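Local coordinates for putative lipoprotein (PDB 3QNK), which probably works as a SusD-like outer-membrane lipoprotein that binds glycans at the cell surface and passes them to a partner transporter for import, at residues E214-T219 and Y224-W229; R390-Y395 and R419-L424; Y320-F325 and F447-Q452; K413-I418 and R440-I445. All coordinates share one frame; numbering follows the deposited sequence.

Interaction 1 (E214-T219 and Y224-W229); sequences ELVDGT and YRSIWW
The backbones of 214-219 and 224-229 draw together at Gly218 and Tyr224, whose CA atoms are 4.0 Å apart, and diverge to 6.8 Å between the CA atoms of Val216 and Ile227. The motif is a loop folded back over the short helix 221-225 that follows it, with an Asx turn at Asp217 leading in. No hydrogen bond joins the two segments, so packing alone makes the direct contact. Val216 is the main apolar piece: its CB lies 3.8 Å from Ile227 CG1, and the two side chains run alongside one another head to tail. With CG1 anti to the backbone N (chi1 161°), Val216 also sets that methyl 3.9 Å from Ser226 OG; the hydroxyl itself is bonded to the carbonyl of Lys223. Farther along, Gly218 has no side chain, and its CA comes to the edge of the Tyr224 ring, near the ring plane. One face of the same ring carries Ile227 CD1, 4.2 Å above the plane and offset toward the rim. Outside the two segments, Tyr224 also packs on Arg318 and Ala321 of helix 317-322. In the Asx turn Asp217 OD1 is gripped twice from one face of its carboxylate, by Thr219 OG1 on the syn side and by Thr219 N at 3.1 Å.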
# COMPACT_ATOMS: atom_id res chain seq x y z
N GLU B 214 -36.24 1.15 11.78
CA GLU B 214 -37.07 0.08 12.31
C GLU B 214 -36.33 -1.25 12.21
O GLU B 214 -35.66 -1.49 11.19
CB GLU B 214 -38.40 0.03 11.53
CG GLU B 214 -39.56 -0.67 12.22
CD GLU B 214 -40.72 -0.95 11.28
OE1 GLU B 214 -41.25 0.02 10.68
OE2 GLU B 214 -41.06 -2.14 11.10
N LEU B 215 -36.39 -2.09 13.26
CA LEU B 215 -35.73 -3.41 13.25
C LEU B 215 -36.49 -4.37 12.35
O LEU B 215 -37.72 -4.45 12.44
CB LEU B 215 -35.61 -4.02 14.65
CG LEU B 215 -34.69 -3.35 15.66
CD1 LEU B 215 -34.82 -3.98 17.02
CD2 LEU B 215 -33.24 -3.42 15.24
N VAL B 216 -35.78 -5.05 11.43
CA VAL B 216 -36.37 -6.05 10.52
C VAL B 216 -36.85 -7.21 11.40
O VAL B 216 -36.16 -7.57 12.37
CB VAL B 216 -35.31 -6.50 9.47
CG1 VAL B 216 -35.65 -7.83 8.79
CG2 VAL B 216 -35.00 -5.42 8.46
N ASP B 217 -38.01 -7.78 11.10
CA ASP B 217 -38.52 -8.95 11.83
C ASP B 217 -37.54 -10.12 11.64
O ASP B 217 -37.19 -10.45 10.51
CB ASP B 217 -39.94 -9.31 11.32
CG ASP B 217 -40.63 -10.52 11.92
OD1 ASP B 217 -40.09 -11.10 12.89
OD2 ASP B 217 -41.75 -10.86 11.46
N GLY B 218 -37.07 -10.70 12.74
CA GLY B 218 -36.15 -11.81 12.69
C GLY B 218 -36.63 -13.06 13.40
O GLY B 218 -35.82 -13.82 13.92
N THR B 219 -37.94 -13.30 13.38
CA THR B 219 -38.54 -14.43 14.08
C THR B 219 -38.27 -15.77 13.39
O THR B 219 -38.52 -16.82 13.98
CB THR B 219 -40.03 -14.19 14.31
OG1 THR B 219 -40.64 -13.74 13.10
CG2 THR B 219 -40.27 -13.20 15.45
N TYR B 224 -34.29 -13.03 9.53
CA TYR B 224 -33.14 -12.33 10.12
C TYR B 224 -32.04 -12.12 9.08
O TYR B 224 -31.58 -10.99 8.93
CB TYR B 224 -32.61 -13.09 11.33
CG TYR B 224 -31.52 -12.34 12.08
CD1 TYR B 224 -31.83 -11.44 13.09
CD2 TYR B 224 -30.17 -12.56 11.79
CE1 TYR B 224 -30.83 -10.77 13.79
CE2 TYR B 224 -29.17 -11.88 12.47
CZ TYR B 224 -29.50 -10.99 13.48
OH TYR B 224 -28.51 -10.33 14.15
N ARG B 225 -31.66 -13.20 8.33
CA ARG B 225 -30.63 -13.15 7.28
C ARG B 225 -30.95 -12.16 6.17
O ARG B 225 -30.04 -11.67 5.51
CB ARG B 225 -30.42 -14.51 6.63
CG ARG B 225 -29.67 -15.47 7.50
CD ARG B 225 -29.25 -16.67 6.74
NE ARG B 225 -30.36 -17.35 6.06
CZ ARG B 225 -30.90 -18.51 6.45
NH1 ARG B 225 -30.43 -19.15 7.52
NH2 ARG B 225 -31.89 -19.04 5.75
N SER B 226 -32.23 -11.86 5.98
CA SER B 226 -32.68 -10.94 4.93
C SER B 226 -32.20 -9.49 5.15
O SER B 226 -32.38 -8.68 4.25
CB SER B 226 -34.20 -10.99 4.79
OG SER B 226 -34.79 -10.19 5.79
N ILE B 227 -31.60 -9.16 6.31
CA ILE B 227 -31.07 -7.81 6.59
C ILE B 227 -29.95 -7.55 5.59
O ILE B 227 -29.87 -6.47 5.00
CB ILE B 227 -30.60 -7.73 8.07
CG1 ILE B 227 -31.79 -7.78 9.05
CG2 ILE B 227 -29.72 -6.48 8.34
CD1 ILE B 227 -31.42 -8.10 10.50
N TRP B 228 -29.17 -8.60 5.32
CA TRP B 228 -28.00 -8.56 4.46
C TRP B 228 -28.27 -8.83 2.99
O TRP B 228 -27.33 -8.70 2.19
CB TRP B 228 -26.97 -9.55 4.99
CG TRP B 228 -26.43 -9.05 6.28
CD1 TRP B 228 -25.49 -8.08 6.45
CD2 TRP B 228 -26.96 -9.31 7.59
NE1 TRP B 228 -25.38 -7.74 7.77
CE2 TRP B 228 -26.24 -8.52 8.50
CE3 TRP B 228 -27.94 -10.20 8.08
CZ2 TRP B 228 -26.46 -8.58 9.90
CZ3 TRP B 228 -28.19 -10.23 9.45
CH2 TRP B 228 -27.45 -9.43 10.34
N TRP B 229 -29.54 -9.16 2.62
CA TRP B 229 -29.85 -9.44 1.22
C TRP B 229 -29.73 -8.22 0.38
O TRP B 229 -30.19 -7.14 0.77
CB TRP B 229 -31.26 -10.01 1.02
CG TRP B 229 -31.50 -11.37 1.59
CD1 TRP B 229 -30.60 -12.19 2.19
CD2 TRP B 229 -32.76 -12.05 1.64
NE1 TRP B 229 -31.21 -13.34 2.62
CE2 TRP B 229 -32.54 -13.28 2.29
CE3 TRP B 229 -34.05 -11.73 1.20
CZ2 TRP B 229 -33.57 -14.19 2.52
CZ3 TRP B 229 -35.07 -12.64 1.42
CH2 TRP B 229 -34.83 -13.86 2.07

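Interaction 2 (R390-Y395 and R419-L424); sequences RYAEIY and RQRVGL
Arg421 crosses from the end of helix 408-420 to meet Arg390, the last residue of strand 389-390, and Ala392 at the start of helix 391-405. Its CB points toward that segment and lies 3.8 Å from Met417 O, and CG stands between the backbone N and the carbonyl carbon (chi1 89°), alongside the carbonyl of Ile418. A bend at chi2 then turns the chain, carrying CD past the carbonyl of Val216 and bringing NE to 3.6 Å from Tyr224 CE1. At CZ the group divides. NH1 donates to Val216 O and forms a salt bridge with Glu237, while NH2 reaches the opposing segment, lying 3.7 Å from Ala392 CB. Arg390, its chain bent at chi3, brings up its own guanidinium, and the two groups meet edge to edge with planes 27° apart. Their NH2 atoms are modelled 2.9 Å from one another, two donors with no bond between them, though the exact value is doubtful at this resolution. What brings them together is Glu446, whose OE2 is in salt bridges with both NH2 groups; Arg390 NH1 has a further partner in Glu450. A Schellman motif ends the helix just here: Leu424 N returns to Arg419 O at 2.9 Å, and Gly423, at positive phi, sends its N to Gln420 O at 3.2 Å. Both arginines are buried, and the Glu446 carboxylate probably offsets the charge of both, which would favour their staying protonated.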
# COMPACT_ATOMS: atom_id res chain seq x y z
N ARG B 390 -26.10 -0.64 11.75
CA ARG B 390 -27.45 -1.21 11.84
C ARG B 390 -28.23 -0.62 13.01
O ARG B 390 -27.62 -0.35 14.06
CB ARG B 390 -27.36 -2.72 12.09
CG ARG B 390 -27.24 -3.64 10.90
CD ARG B 390 -26.76 -5.00 11.43
NE ARG B 390 -27.81 -5.62 12.22
CZ ARG B 390 -27.65 -6.61 13.09
NH1 ARG B 390 -26.46 -7.14 13.29
NH2 ARG B 390 -28.69 -7.09 13.74
N TYR B 391 -29.56 -0.53 12.90
CA TYR B 391 -30.42 -0.02 13.98
C TYR B 391 -30.27 -0.85 15.29
O TYR B 391 -30.34 -0.27 16.37
CB TYR B 391 -31.88 0.02 13.53
CG TYR B 391 -32.81 0.84 14.40
CD1 TYR B 391 -32.38 2.03 14.99
CD2 TYR B 391 -34.14 0.48 14.56
CE1 TYR B 391 -33.24 2.80 15.78
CE2 TYR B 391 -35.02 1.26 15.32
CZ TYR B 391 -34.56 2.42 15.92
OH TYR B 391 -35.43 3.20 16.64
N ALA B 392 -30.01 -2.18 15.19
CA ALA B 392 -29.83 -3.06 16.35
C ALA B 392 -28.77 -2.55 17.34
O ALA B 392 -28.94 -2.71 18.55
CB ALA B 392 -29.45 -4.45 15.89
N GLU B 393 -27.70 -1.89 16.83
CA GLU B 393 -26.61 -1.37 17.64
C GLU B 393 -27.06 -0.24 18.56
O GLU B 393 -26.54 -0.13 19.67
CB GLU B 393 -25.49 -0.87 16.75
CG GLU B 393 -24.14 -1.09 17.38
CD GLU B 393 -22.98 -0.51 16.59
OE1 GLU B 393 -22.81 -0.88 15.40
OE2 GLU B 393 -22.24 0.31 17.19
N ILE B 394 -28.01 0.61 18.10
CA ILE B 394 -28.52 1.72 18.88
C ILE B 394 -29.04 1.17 20.21
O ILE B 394 -28.62 1.63 21.26
CB ILE B 394 -29.59 2.51 18.09
CG1 ILE B 394 -29.05 2.98 16.71
CG2 ILE B 394 -30.23 3.66 18.87
CD1 ILE B 394 -27.74 3.78 16.72
N TYR B 395 -29.84 0.10 20.15
CA TYR B 395 -30.42 -0.53 21.32
C TYR B 395 -29.37 -1.08 22.28
O TYR B 395 -29.47 -0.86 23.50
CB TYR B 395 -31.36 -1.65 20.89
CG TYR B 395 -32.60 -1.14 20.20
CD1 TYR B 395 -33.69 -0.67 20.93
CD2 TYR B 395 -32.70 -1.13 18.81
CE1 TYR B 395 -34.83 -0.19 20.30
CE2 TYR B 395 -33.84 -0.65 18.17
CZ TYR B 395 -34.90 -0.18 18.92
OH TYR B 395 -36.05 0.28 18.34
N ARG B 419 -33.84 -9.11 21.75
CA ARG B 419 -34.33 -10.46 22.03
C ARG B 419 -35.75 -10.64 21.49
O ARG B 419 -36.07 -11.69 20.93
CB ARG B 419 -34.32 -10.77 23.54
CG ARG B 419 -33.08 -10.35 24.28
CD ARG B 419 -33.10 -11.03 25.62
NE ARG B 419 -32.24 -12.20 25.56
CZ ARG B 419 -32.60 -13.43 25.87
NH1 ARG B 419 -33.81 -13.68 26.35
NH2 ARG B 419 -31.76 -14.42 25.72
N GLN B 420 -36.61 -9.63 21.67
CA GLN B 420 -37.98 -9.70 21.16
C GLN B 420 -37.99 -9.91 19.66
O GLN B 420 -38.83 -10.67 19.17
CB GLN B 420 -38.80 -8.44 21.51
CG GLN B 420 -39.38 -8.41 22.93
CD GLN B 420 -39.89 -7.02 23.35
OE1 GLN B 420 -39.57 -6.50 24.46
NE2 GLN B 420 -40.72 -6.41 22.47
N ARG B 421 -37.01 -9.32 18.92
CA ARG B 421 -37.08 -9.41 17.48
C ARG B 421 -36.67 -10.78 16.92
O ARG B 421 -36.90 -11.00 15.73
CB ARG B 421 -36.41 -8.23 16.74
CG ARG B 421 -34.99 -8.39 16.45
CD ARG B 421 -34.61 -8.83 15.06
NE ARG B 421 -33.22 -8.40 14.95
CZ ARG B 421 -32.82 -7.44 14.15
NH1 ARG B 421 -33.64 -6.95 13.23
NH2 ARG B 421 -31.58 -6.98 14.22
N VAL B 422 -36.18 -11.71 17.78
CA VAL B 422 -35.82 -13.08 17.38
C VAL B 422 -36.63 -14.11 18.20
O VAL B 422 -36.23 -15.29 18.33
CB VAL B 422 -34.29 -13.34 17.45
CG1 VAL B 422 -33.57 -12.54 16.37
CG2 VAL B 422 -33.72 -13.06 18.84
N GLY B 423 -37.75 -13.66 18.77
CA GLY B 423 -38.64 -14.49 19.57
C GLY B 423 -38.11 -15.00 20.89
O GLY B 423 -38.63 -15.99 21.44
N LEU B 424 -37.06 -14.36 21.42
CA LEU B 424 -36.44 -14.74 22.70
C LEU B 424 -37.18 -14.07 23.87
O LEU B 424 -37.52 -12.90 23.78
CB LEU B 424 -34.93 -14.41 22.76
CG LEU B 424 -34.00 -15.39 22.03
CD1 LEU B 424 -32.58 -14.89 22.04
CD2 LEU B 424 -34.05 -16.79 22.65

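Interaction 3 (Y320-F325 and F447-Q452); sequences YANIVF and FAFEEQ
Asn322 meets Ala448 and Phe449 in the closer-packed half of this contact, and a single atom does the touching. Its OD1 sits 3.7 Å from Ala448 CB and equally far from Phe449 CD2, where it arrives at the edge of the ring, near the ring plane. Ala448 O is also 3.7 Å from Asn322 OD1, an approach of two acceptors without a hydrogen bond. Amide and ring planes stand 46° apart, so the two flat groups do not stack. CG is anti to the carbonyl carbon (chi1 -79°), which aims the amide at the turn; Lys363 bonds to OD1, and ND2 bonds to the carbonyl of Arg318, which would hold the amide's rotation. The partner is a type II beta turn from Phe447 to Glu450, closed by Glu450 N to Phe447 O at 3.2 Å, with Phe449 at its positive-phi corner. It is set against the point where helix 317-322 passes directly into strand 323-324, itself paired antiparallel with 360-361. The other half of the contact is looser, though equally buried. Here Ile323 crosses Phe449 at about a right angle and offers only the tip of its chain, CD1 lying 4.1 Å from CE2 at the ring edge. Pro276 touches both of these side chains, and helix 278-283 adds Ile281 against Ile323 and Leu280 against Phe449.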
# COMPACT_ATOMS: atom_id res chain seq x y z
N TYR B 320 -29.09 -20.24 13.21
CA TYR B 320 -29.25 -20.72 11.82
C TYR B 320 -28.98 -19.62 10.82
O TYR B 320 -28.65 -19.90 9.68
CB TYR B 320 -30.67 -21.33 11.61
CG TYR B 320 -30.98 -22.42 12.61
CD1 TYR B 320 -30.38 -23.68 12.51
CD2 TYR B 320 -31.76 -22.16 13.74
CE1 TYR B 320 -30.62 -24.67 13.46
CE2 TYR B 320 -32.00 -23.15 14.70
CZ TYR B 320 -31.43 -24.40 14.55
OH TYR B 320 -31.65 -25.31 15.56
N ALA B 321 -29.05 -18.36 11.27
CA ALA B 321 -28.78 -17.18 10.47
C ALA B 321 -27.30 -16.93 10.33
O ALA B 321 -26.88 -16.36 9.32
CB ALA B 321 -29.45 -15.97 11.10
N ASN B 322 -26.49 -17.32 11.33
CA ASN B 322 -25.06 -17.07 11.34
C ASN B 322 -24.16 -18.28 11.02
O ASN B 322 -23.04 -18.09 10.53
CB ASN B 322 -24.64 -16.60 12.73
CG ASN B 322 -24.91 -15.18 13.05
OD1 ASN B 322 -24.00 -14.36 13.06
ND2 ASN B 322 -26.15 -14.86 13.45
N ILE B 323 -24.59 -19.50 11.43
CA ILE B 323 -23.73 -20.66 11.37
C ILE B 323 -24.11 -21.65 10.27
O ILE B 323 -25.25 -22.10 10.20
CB ILE B 323 -23.72 -21.36 12.78
CG1 ILE B 323 -23.40 -20.38 13.95
CG2 ILE B 323 -22.81 -22.58 12.83
CD1 ILE B 323 -22.12 -19.47 13.83
N VAL B 324 -23.10 -22.02 9.45
CA VAL B 324 -23.14 -23.08 8.45
C VAL B 324 -22.46 -24.27 9.17
O VAL B 324 -21.27 -24.19 9.51
CB VAL B 324 -22.45 -22.71 7.10
CG1 VAL B 324 -22.44 -23.89 6.13
CG2 VAL B 324 -23.10 -21.49 6.46
N PHE B 325 -23.25 -25.34 9.44
CA PHE B 325 -22.80 -26.53 10.18
C PHE B 325 -23.08 -27.84 9.39
O PHE B 325 -23.69 -27.82 8.32
CB PHE B 325 -23.46 -26.58 11.57
CG PHE B 325 -24.96 -26.41 11.48
CD1 PHE B 325 -25.79 -27.49 11.19
CD2 PHE B 325 -25.56 -25.16 11.66
CE1 PHE B 325 -27.15 -27.33 11.04
CE2 PHE B 325 -26.93 -25.00 11.53
CZ PHE B 325 -27.71 -26.08 11.19
N PHE B 447 -23.94 -9.16 17.02
CA PHE B 447 -22.95 -8.60 16.12
C PHE B 447 -21.83 -9.58 15.73
O PHE B 447 -20.80 -9.12 15.24
CB PHE B 447 -22.41 -7.28 16.69
CG PHE B 447 -23.48 -6.23 16.54
CD1 PHE B 447 -23.80 -5.71 15.29
CD2 PHE B 447 -24.25 -5.84 17.63
CE1 PHE B 447 -24.86 -4.82 15.13
CE2 PHE B 447 -25.29 -4.92 17.48
CZ PHE B 447 -25.61 -4.44 16.22
N ALA B 448 -22.09 -10.91 15.82
CA ALA B 448 -21.09 -11.90 15.42
C ALA B 448 -20.77 -11.73 13.92
O ALA B 448 -21.69 -11.52 13.14
CB ALA B 448 -21.58 -13.31 15.72
N PHE B 449 -19.49 -11.74 13.55
CA PHE B 449 -18.98 -11.65 12.16
C PHE B 449 -19.24 -10.30 11.55
O PHE B 449 -19.22 -10.16 10.32
CB PHE B 449 -19.50 -12.79 11.25
CG PHE B 449 -19.27 -14.10 11.95
CD1 PHE B 449 -17.98 -14.52 12.27
CD2 PHE B 449 -20.35 -14.84 12.44
CE1 PHE B 449 -17.77 -15.69 13.01
CE2 PHE B 449 -20.14 -15.99 13.20
CZ PHE B 449 -18.85 -16.42 13.46
N GLU B 450 -19.41 -9.28 12.40
CA GLU B 450 -19.63 -7.91 11.94
C GLU B 450 -18.51 -7.00 12.39
O GLU B 450 -18.72 -5.81 12.55
CB GLU B 450 -20.98 -7.39 12.39
CG GLU B 450 -22.11 -7.93 11.54
CD GLU B 450 -23.45 -7.36 11.95
OE1 GLU B 450 -23.87 -6.32 11.38
OE2 GLU B 450 -24.03 -7.91 12.90
N GLU B 451 -17.30 -7.57 12.56
CA GLU B 451 -16.06 -6.87 12.91
C GLU B 451 -16.17 -6.07 14.23
O GLU B 451 -15.59 -4.98 14.33
CB GLU B 451 -15.59 -5.96 11.74
CG GLU B 451 -14.08 -6.00 11.54
CD GLU B 451 -13.44 -5.07 10.52
OE1 GLU B 451 -14.02 -4.89 9.41
OE2 GLU B 451 -12.31 -4.59 10.81
N GLN B 452 -16.84 -6.63 15.26
CA GLN B 452 -16.95 -5.91 16.53
C GLN B 452 -16.33 -6.63 17.71
O GLN B 452 -15.82 -5.99 18.61
CB GLN B 452 -18.42 -5.63 16.86
CG GLN B 452 -19.05 -4.47 16.11
CD GLN B 452 -19.91 -3.64 17.01
OE1 GLN B 452 -19.54 -3.24 18.14
NE2 GLN B 452 -21.05 -3.28 16.46

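Interaction 4 (K413-I418 and R440-I445); sequences KAVNMI and RKERRI
Val415 and Glu442 meet at about a right angle, the branched side chain of one set against the aliphatic stem of the other. In Val415 a chi1 of 68° puts CG1 between the backbone N and the carbonyl carbon and leaves CG2 anti to the nitrogen, where it touches Glu442 CG at 3.7 Å and CB at 3.8 Å. Ile418, one turn further along the same helix, approaches differently: it and Glu442 lie alongside each other, pointing opposite ways, so that the methyl CG2 lies 3.8 Å from the carboxylate oxygen OE1. One glutamate therefore spans two neighbouring positions of helix 408-420, stem against valine and acid end beside isoleucine. The chain bends at chi2 (-58°), bringing the acid end beside Ile418. Helices 408-420 and 432-446 follow one another in the chain, and the two segments run in broadly the same direction, their CA atoms nearest at Val415 and Glu442, 7.6 Å apart. The helical packing suits the alpha-alpha superhelix of this SusD-family protein. Helix 391-405 adds Leu396 against Val415 and Tyr395 against Ile418. The carboxylate is answered by two arginines, Arg318 at OE1 and Arg419 at OE2. No hydrogen bond or salt bridge passes directly between the two segments. Glu442 is thus amphipathic in use: methylenes fill the apolar seam, and the buried acid, paired with arginine at each oxygen, would be expected to remain ionised.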
# COMPACT_ATOMS: atom_id res chain seq x y z
N LYS B 413 -35.01 -2.86 29.26
CA LYS B 413 -35.98 -2.55 28.20
C LYS B 413 -35.30 -2.51 26.83
O LYS B 413 -35.82 -3.13 25.90
CB LYS B 413 -36.73 -1.24 28.48
N ALA B 414 -34.11 -1.85 26.71
CA ALA B 414 -33.34 -1.71 25.47
C ALA B 414 -32.80 -3.07 24.94
O ALA B 414 -32.98 -3.36 23.76
CB ALA B 414 -32.20 -0.74 25.68
N VAL B 415 -32.16 -3.90 25.78
CA VAL B 415 -31.61 -5.18 25.32
C VAL B 415 -32.74 -6.16 24.94
O VAL B 415 -32.59 -6.97 24.02
CB VAL B 415 -30.58 -5.79 26.33
CG1 VAL B 415 -31.25 -6.25 27.63
CG2 VAL B 415 -29.78 -6.92 25.71
N ASN B 416 -33.90 -6.07 25.62
CA ASN B 416 -35.03 -6.95 25.35
C ASN B 416 -35.68 -6.63 24.00
O ASN B 416 -36.37 -7.48 23.46
CB ASN B 416 -36.04 -6.94 26.50
CG ASN B 416 -35.58 -7.75 27.70
OD1 ASN B 416 -34.73 -8.64 27.58
ND2 ASN B 416 -36.08 -7.45 28.89
N MSE B 417 -35.38 -5.48 23.39
CA MSE B 417 -35.85 -5.16 22.04
C MSE B 417 -35.17 -6.08 21.02
O MSE B 417 -35.82 -6.58 20.10
CB MSE B 417 -35.55 -3.69 21.70
CG MSE B 417 -36.43 -2.74 22.45
SE MSE B 417 -38.29 -2.82 21.85
CE MSE B 417 -38.09 -2.41 19.94
N ILE B 418 -33.88 -6.35 21.24
CA ILE B 418 -33.04 -7.21 20.41
C ILE B 418 -33.49 -8.69 20.53
O ILE B 418 -33.55 -9.41 19.51
CB ILE B 418 -31.55 -6.99 20.77
CG1 ILE B 418 -31.11 -5.54 20.47
CG2 ILE B 418 -30.61 -8.01 20.13
CD1 ILE B 418 -31.50 -4.97 19.10
N ARG B 440 -23.67 -7.86 27.35
CA ARG B 440 -22.42 -8.20 26.67
C ARG B 440 -22.56 -9.49 25.83
O ARG B 440 -22.15 -9.49 24.67
CB ARG B 440 -21.30 -8.34 27.68
CG ARG B 440 -20.89 -6.99 28.26
CD ARG B 440 -19.70 -7.17 29.15
NE ARG B 440 -19.19 -5.89 29.62
CZ ARG B 440 -18.04 -5.76 30.25
NH1 ARG B 440 -17.28 -6.82 30.51
NH2 ARG B 440 -17.63 -4.56 30.64
N LYS B 441 -23.21 -10.53 26.41
CA LYS B 441 -23.47 -11.80 25.72
C LYS B 441 -24.41 -11.52 24.50
O LYS B 441 -24.12 -12.00 23.39
CB LYS B 441 -24.04 -12.87 26.68
N GLU B 442 -25.48 -10.71 24.68
CA GLU B 442 -26.40 -10.36 23.58
C GLU B 442 -25.67 -9.65 22.45
O GLU B 442 -25.95 -9.91 21.27
CB GLU B 442 -27.58 -9.48 24.04
CG GLU B 442 -28.77 -10.29 24.53
CD GLU B 442 -29.36 -11.27 23.53
OE1 GLU B 442 -29.54 -10.89 22.35
OE2 GLU B 442 -29.62 -12.42 23.94
N ARG B 443 -24.76 -8.76 22.80
CA ARG B 443 -23.99 -8.02 21.82
C ARG B 443 -23.14 -8.97 20.97
O ARG B 443 -23.02 -8.79 19.75
CB ARG B 443 -23.08 -7.01 22.53
CG ARG B 443 -22.76 -5.87 21.59
CD ARG B 443 -21.62 -5.00 22.06
NE ARG B 443 -21.39 -3.99 21.04
CZ ARG B 443 -21.96 -2.79 21.04
NH1 ARG B 443 -22.74 -2.42 22.05
NH2 ARG B 443 -21.71 -1.94 20.06
N ARG B 444 -22.57 -9.99 21.61
CA ARG B 444 -21.72 -10.95 20.95
C ARG B 444 -22.51 -11.71 19.88
O ARG B 444 -22.02 -11.86 18.77
CB ARG B 444 -21.07 -11.90 21.95
CG ARG B 444 -20.14 -12.87 21.25
CD ARG B 444 -19.70 -13.98 22.14
NE ARG B 444 -18.68 -14.78 21.47
CZ ARG B 444 -18.03 -15.78 22.04
NH1 ARG B 444 -18.30 -16.13 23.29
NH2 ARG B 444 -17.11 -16.45 21.37
N ILE B 445 -23.72 -12.18 20.21
CA ILE B 445 -24.55 -12.94 19.30
C ILE B 445 -25.12 -12.05 18.20
O ILE B 445 -25.14 -12.43 17.02
CB ILE B 445 -25.67 -13.65 20.10
CG1 ILE B 445 -25.10 -14.65 21.13
CG2 ILE B 445 -26.71 -14.31 19.18
CD1 ILE B 445 -24.24 -15.84 20.55

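In the fold
All four contacts are largely buried, with the surface reached chiefly at the exposed Asp217 of interaction 1. Interactions 2 and 4 share helix 408-420 and lie about 7 Å apart between centres; interaction 2 is built on guanidinium groups, interaction 4 on methyls and one glutamate stem. Interaction 1 docks on interaction 2 through backbone and arginine, Gly218 N meeting Arg421 O at 3.0 Å. Interaction 3, nearest the chain centre at about 11 Å, joins the most distant sequence segments and contains Glu450, a partner of Arg390. Apolar packing thus dominates interaction 1; arginine–carboxylate pairs link interaction 2 to 3 and to 4, while a probable Gln452–Arg443 hydrogen bond joins 3 to 4.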